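PDB 4F0Q: restriction endonuclease from Mycobacterium sp., which cleaves DNA in a manner that depends on cytosine methylation, acting as a tetrameric, modification-dependent restriction endonuclease. Local coordinates for residues Phe178-Val190 / Phe201-Gly213. Numbering follows the deposited sequence.
Sequences FCGAAIIERLEHV and FPNLSLDLAVVSG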
loop_
_atom_site.group_PDB
_atom_site.type_symbol
_atom_site.label_atom_id
_atom_site.label_comp_id
_atom_site.label_asym_id
_atom_site.label_seq_id
_atom_site.Cartn_x
_atom_site.Cartn_y
_atom_site.Cartn_z
ATOM N N PHE A 178 35.119 5.887 -2.497
ATOM C CA PHE A 178 34.499 6.138 -1.201
ATOM C C PHE A 178 32.977 6.139 -1.321
ATOM O O PHE A 178 32.412 6.794 -2.196
ATOM C CB PHE A 178 34.996 7.465 -0.626
ATOM C CG PHE A 178 34.422 7.799 0.723
ATOM C CD1 PHE A 178 34.727 7.029 1.832
ATOM C CD2 PHE A 178 33.591 8.896 0.883
ATOM C CE1 PHE A 178 34.204 7.337 3.074
ATOM C CE2 PHE A 178 33.066 9.211 2.122
ATOM C CZ PHE A 178 33.375 8.432 3.219
ATOM N N CYS A 179 32.319 5.400 -0.433
ATOM C CA CYS A 179 30.874 5.214 -0.505
ATOM C C CYS A 179 30.151 5.718 0.741
ATOM O O CYS A 179 28.965 5.447 0.930
ATOM C CB CYS A 179 30.540 3.739 -0.744
ATOM S SG CYS A 179 31.171 3.075 -2.303
ATOM N N GLY A 180 30.867 6.447 1.589
ATOM C CA GLY A 180 30.264 7.063 2.756
ATOM C C GLY A 180 30.450 6.296 4.051
ATOM O O GLY A 180 31.043 5.216 4.074
ATOM N N ALA A 181 29.946 6.872 5.137
ATOM C CA ALA A 181 29.953 6.218 6.440
ATOM C C ALA A 181 28.591 5.580 6.681
ATOM O O ALA A 181 27.560 6.175 6.374
ATOM C CB ALA A 181 30.277 7.222 7.536
ATOM N N ALA A 182 28.586 4.371 7.232
ATOM C CA ALA A 182 27.345 3.618 7.374
ATOM C C ALA A 182 27.053 3.172 8.805
ATOM O O ALA A 182 27.964 2.947 9.602
ATOM C CB ALA A 182 27.347 2.418 6.435
ATOM N N ILE A 183 25.766 3.052 9.114
ATOM C CA ILE A 183 25.313 2.487 10.378
ATOM C C ILE A 183 24.747 1.100 10.110
ATOM O O ILE A 183 24.018 0.902 9.140
ATOM C CB ILE A 183 24.198 3.344 11.009
ATOM C CG1 ILE A 183 24.632 4.806 11.108
ATOM C CG2 ILE A 183 23.811 2.803 12.377
ATOM C CD1 ILE A 183 23.585 5.706 11.719
ATOM N N ILE A 184 25.085 0.138 10.962
ATOM C CA ILE A 184 24.495 -1.187 10.854
ATOM C C ILE A 184 23.024 -1.117 11.249
ATOM O O ILE A 184 22.686 -1.126 12.434
ATOM C CB ILE A 184 25.225 -2.218 11.737
ATOM C CG1 ILE A 184 26.696 -2.315 11.331
ATOM C CG2 ILE A 184 24.558 -3.583 11.630
ATOM C CD1 ILE A 184 27.473 -3.357 12.101
ATOM N N GLU A 185 22.154 -1.032 10.249
ATOM C CA GLU A 185 20.722 -0.945 10.497
ATOM C C GLU A 185 20.153 -2.312 10.850
ATOM O O GLU A 185 19.279 -2.427 11.712
ATOM C CB GLU A 185 19.990 -0.365 9.287
ATOM C CG GLU A 185 18.499 -0.176 9.510
ATOM C CD GLU A 185 17.789 0.365 8.288
ATOM O OE1 GLU A 185 18.327 0.215 7.170
ATOM O OE2 GLU A 185 16.696 0.948 8.446
ATOM N N ARG A 186 20.648 -3.349 10.186
ATOM C CA ARG A 186 20.204 -4.704 10.495
ATOM C C ARG A 186 21.321 -5.725 10.293
ATOM O O ARG A 186 22.184 -5.552 9.438
ATOM C CB ARG A 186 18.972 -5.072 9.661
ATOM C CG ARG A 186 18.236 -6.311 10.148
ATOM C CD ARG A 186 16.868 -6.449 9.497
ATOM N NE ARG A 186 16.959 -6.647 8.053
ATOM C CZ ARG A 186 15.921 -6.928 7.273
ATOM N NH1 ARG A 186 14.709 -7.050 7.796
ATOM N NH2 ARG A 186 16.094 -7.092 5.967
ATOM N N LEU A 187 21.309 -6.778 11.103
ATOM C CA LEU A 187 22.268 -7.869 10.964
ATOM C C LEU A 187 21.544 -9.192 11.171
ATOM O O LEU A 187 21.044 -9.468 12.259
ATOM C CB LEU A 187 23.414 -7.717 11.970
ATOM C CG LEU A 187 24.652 -8.606 11.787
ATOM C CD1 LEU A 187 25.893 -7.895 12.302
ATOM C CD2 LEU A 187 24.493 -9.952 12.486
ATOM N N GLU A 188 21.493 -10.010 10.125
ATOM C CA GLU A 188 20.740 -11.257 10.183
ATOM C C GLU A 188 21.518 -12.470 9.682
ATOM O O GLU A 188 22.542 -12.337 9.011
ATOM C CB GLU A 188 19.421 -11.118 9.417
ATOM C CG GLU A 188 19.570 -10.537 8.024
ATOM C CD GLU A 188 18.238 -10.155 7.408
ATOM O OE1 GLU A 188 18.238 -9.451 6.376
ATOM O OE2 GLU A 188 17.190 -10.557 7.958
ATOM N N HIS A 189 21.018 -13.653 10.025
ATOM C CA HIS A 189 21.609 -14.911 9.590
ATOM C C HIS A 189 21.189 -15.214 8.157
ATOM O O HIS A 189 20.072 -14.898 7.752
ATOM C CB HIS A 189 21.170 -16.043 10.523
ATOM C CG HIS A 189 21.595 -17.407 10.070
ATOM N ND1 HIS A 189 20.757 -18.253 9.374
ATOM C CD2 HIS A 189 22.762 -18.075 10.222
ATOM C CE1 HIS A 189 21.393 -19.381 9.113
ATOM N NE2 HIS A 189 22.611 -19.299 9.616
ATOM N N VAL A 190 22.088 -15.820 7.391
ATOM C CA VAL A 190 21.772 -16.209 6.022
ATOM C C VAL A 190 22.540 -17.475 5.648
ATOM O O VAL A 190 23.564 -17.783 6.250
ATOM C CB VAL A 190 22.092 -15.069 5.025
ATOM C CG1 VAL A 190 23.593 -14.952 4.802
ATOM C CG2 VAL A 190 21.363 -15.282 3.704
ATOM N N PHE A 201 26.970 -22.719 3.160
ATOM C CA PHE A 201 27.541 -22.249 4.418
ATOM C C PHE A 201 26.764 -21.079 5.016
ATOM O O PHE A 201 26.216 -20.256 4.284
ATOM C CB PHE A 201 29.006 -21.847 4.212
ATOM C CG PHE A 201 29.199 -20.724 3.231
ATOM C CD1 PHE A 201 29.268 -20.977 1.870
ATOM C CD2 PHE A 201 29.318 -19.415 3.670
ATOM C CE1 PHE A 201 29.445 -19.947 0.968
ATOM C CE2 PHE A 201 29.496 -18.381 2.770
ATOM C CZ PHE A 201 29.560 -18.647 1.419
ATOM N N PRO A 202 26.718 -21.002 6.355
ATOM C CA PRO A 202 26.085 -19.867 7.034
ATOM C C PRO A 202 26.909 -18.598 6.855
ATOM O O PRO A 202 28.085 -18.678 6.507
ATOM C CB PRO A 202 26.094 -20.293 8.504
ATOM C CG PRO A 202 27.239 -21.235 8.611
ATOM C CD PRO A 202 27.254 -21.985 7.312
ATOM N N ASN A 203 26.289 -17.447 7.093
ATOM C CA ASN A 203 26.944 -16.158 6.925
ATOM C C ASN A 203 26.078 -15.050 7.511
ATOM O O ASN A 203 24.917 -15.275 7.863
ATOM C CB ASN A 203 27.220 -15.885 5.442
ATOM C CG ASN A 203 28.250 -14.790 5.228
ATOM O OD1 ASN A 203 29.066 -14.506 6.106
ATOM N ND2 ASN A 203 28.215 -14.167 4.058
ATOM N N LEU A 204 26.646 -13.853 7.616
ATOM C CA LEU A 204 25.917 -12.705 8.134
ATOM C C LEU A 204 25.574 -11.728 7.016
ATOM O O LEU A 204 26.443 -11.318 6.248
ATOM C CB LEU A 204 26.733 -12.000 9.218
ATOM C CG LEU A 204 27.175 -12.861 10.403
ATOM C CD1 LEU A 204 27.929 -12.020 11.420
ATOM C CD2 LEU A 204 25.982 -13.546 11.050
ATOM N N SER A 205 24.298 -11.370 6.926
ATOM C CA SER A 205 23.832 -10.391 5.954
ATOM C C SER A 205 23.452 -9.103 6.674
ATOM O O SER A 205 22.680 -9.123 7.633
ATOM C CB SER A 205 22.636 -10.936 5.172
ATOM O OG SER A 205 22.207 -10.016 4.185
ATOM N N LEU A 206 23.997 -7.983 6.211
ATOM C CA LEU A 206 23.830 -6.712 6.905
ATOM C C LEU A 206 23.167 -5.633 6.052
ATOM O O LEU A 206 23.587 -5.366 4.923
ATOM C CB LEU A 206 25.180 -6.199 7.425
ATOM C CG LEU A 206 25.805 -6.849 8.665
ATOM C CD1 LEU A 206 26.371 -8.230 8.367
ATOM C CD2 LEU A 206 26.883 -5.947 9.251
ATOM N N ASP A 207 22.121 -5.026 6.606
ATOM C CA ASP A 207 21.526 -3.824 6.042
ATOM C C ASP A 207 22.228 -2.610 6.629
ATOM O O ASP A 207 22.122 -2.340 7.832
ATOM C CB ASP A 207 20.032 -3.752 6.359
ATOM C CG ASP A 207 19.215 -4.738 5.553
ATOM O OD1 ASP A 207 19.588 -5.016 4.394
ATOM O OD2 ASP A 207 18.196 -5.231 6.078
ATOM N N LEU A 208 22.949 -1.888 5.776
ATOM C CA LEU A 208 23.707 -0.717 6.195
ATOM C C LEU A 208 23.061 0.566 5.693
ATOM O O LEU A 208 22.596 0.641 4.553
ATOM C CB LEU A 208 25.149 -0.801 5.686
ATOM C CG LEU A 208 25.966 -2.027 6.096
ATOM C CD1 LEU A 208 27.356 -1.965 5.485
ATOM C CD2 LEU A 208 26.047 -2.140 7.609
ATOM N N ALA A 209 23.042 1.578 6.554
ATOM C CA ALA A 209 22.474 2.873 6.210
ATOM C C ALA A 209 23.569 3.925 6.082
ATOM O O ALA A 209 24.131 4.372 7.082
ATOM C CB ALA A 209 21.453 3.294 7.254
ATOM N N VAL A 210 23.873 4.312 4.848
ATOM C CA VAL A 210 24.856 5.357 4.597
ATOM C C VAL A 210 24.288 6.708 5.016
ATOM O O VAL A 210 23.272 7.152 4.486
ATOM C CB VAL A 210 25.265 5.408 3.115
ATOM C CG1 VAL A 210 26.259 6.532 2.875
ATOM C CG2 VAL A 210 25.850 4.074 2.684
ATOM N N VAL A 211 24.949 7.356 5.970
ATOM C CA VAL A 211 24.445 8.603 6.539
ATOM C C VAL A 211 24.628 9.804 5.614
ATOM O O VAL A 211 25.631 9.917 4.909
ATOM C CB VAL A 211 25.096 8.910 7.908
ATOM C CG1 VAL A 211 24.673 7.880 8.939
ATOM C CG2 VAL A 211 26.611 8.955 7.784
ATOM N N SER A 212 23.643 10.697 5.626
ATOM C CA SER A 212 23.721 11.941 4.872
ATOM C C SER A 212 24.848 12.807 5.421
ATOM O O SER A 212 25.049 12.882 6.633
ATOM C CB SER A 212 22.393 12.695 4.946
ATOM O OG SER A 212 22.467 13.929 4.255
ATOM N N GLY A 213 25.580 13.461 4.527
ATOM C CA GLY A 213 26.724 14.260 4.924
ATOM C C GLY A 213 26.360 15.631 5.460
ATOM O O GLY A 213 27.147 16.253 6.173
HETATM O O HOH W 1 28.142 9.590 4.670
HETATM O O HOH W 2 20.122 -7.880 6.263
#
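Arg186 and Asp207 lie side by side on neighbouring strands of an antiparallel hairpin and point the same way, their flat ends turned 29° from each other. The arginine chain runs out with CG anti to the backbone N (chi1 -166°) and then bends at chi3 (64°), which brings both NE and NH2 to a single carboxylate oxygen. NE lies 2.7 Å from Asp207 OD2 in a salt bridge whose individual N-H bonds are weak, since neither hydrogen aims squarely at the oxygen. Glu188 joins through charge: its OE1 is 3.2 Å from Arg186 NH2 but well out of the guanidinium plane, and a water bound to that oxygen also donates weakly to Ser205 O. The arginine probably offsets the nearby negative charges of Glu188 and Asp207. Asp207 OD1 forms a salt bridge with Arg113 and a hydrogen bond with His111, both of strand 111-115; Arg186 of a second subunit comes close to this Arg186, and that subunit hydrogen-bonds the backbone of Leu187 and His189.

The hairpin, within the AspBHI-type N-terminal family region assigned to the PUA clan, belongs to a larger mixed sheet, flanked by strands 111-115 and 156-166. Its register slips at a classic beta bulge, where Asp207 O accepts a bond from Arg186 N at 3.0 Å and a weak one from Glu185 N.

The opposite face is mainly apolar. Leu187 lies alongside Leu206, its CD1 3.8 Å from Leu206 CD2, while its CD2 reaches obliquely to Leu204; helix 130-142 packs on Leu187. Across the bulge Ile184 CD1 touches Leu206 CD2 at 3.9 Å, and its CG1 runs beside Leu208 CD2. Back on the face of Arg186, Ile183 CD1 meets Val211 CG1 at 3.7 Å, the two side chains crossing nearly at right angles, both also touching Trp245 of helix 243-251.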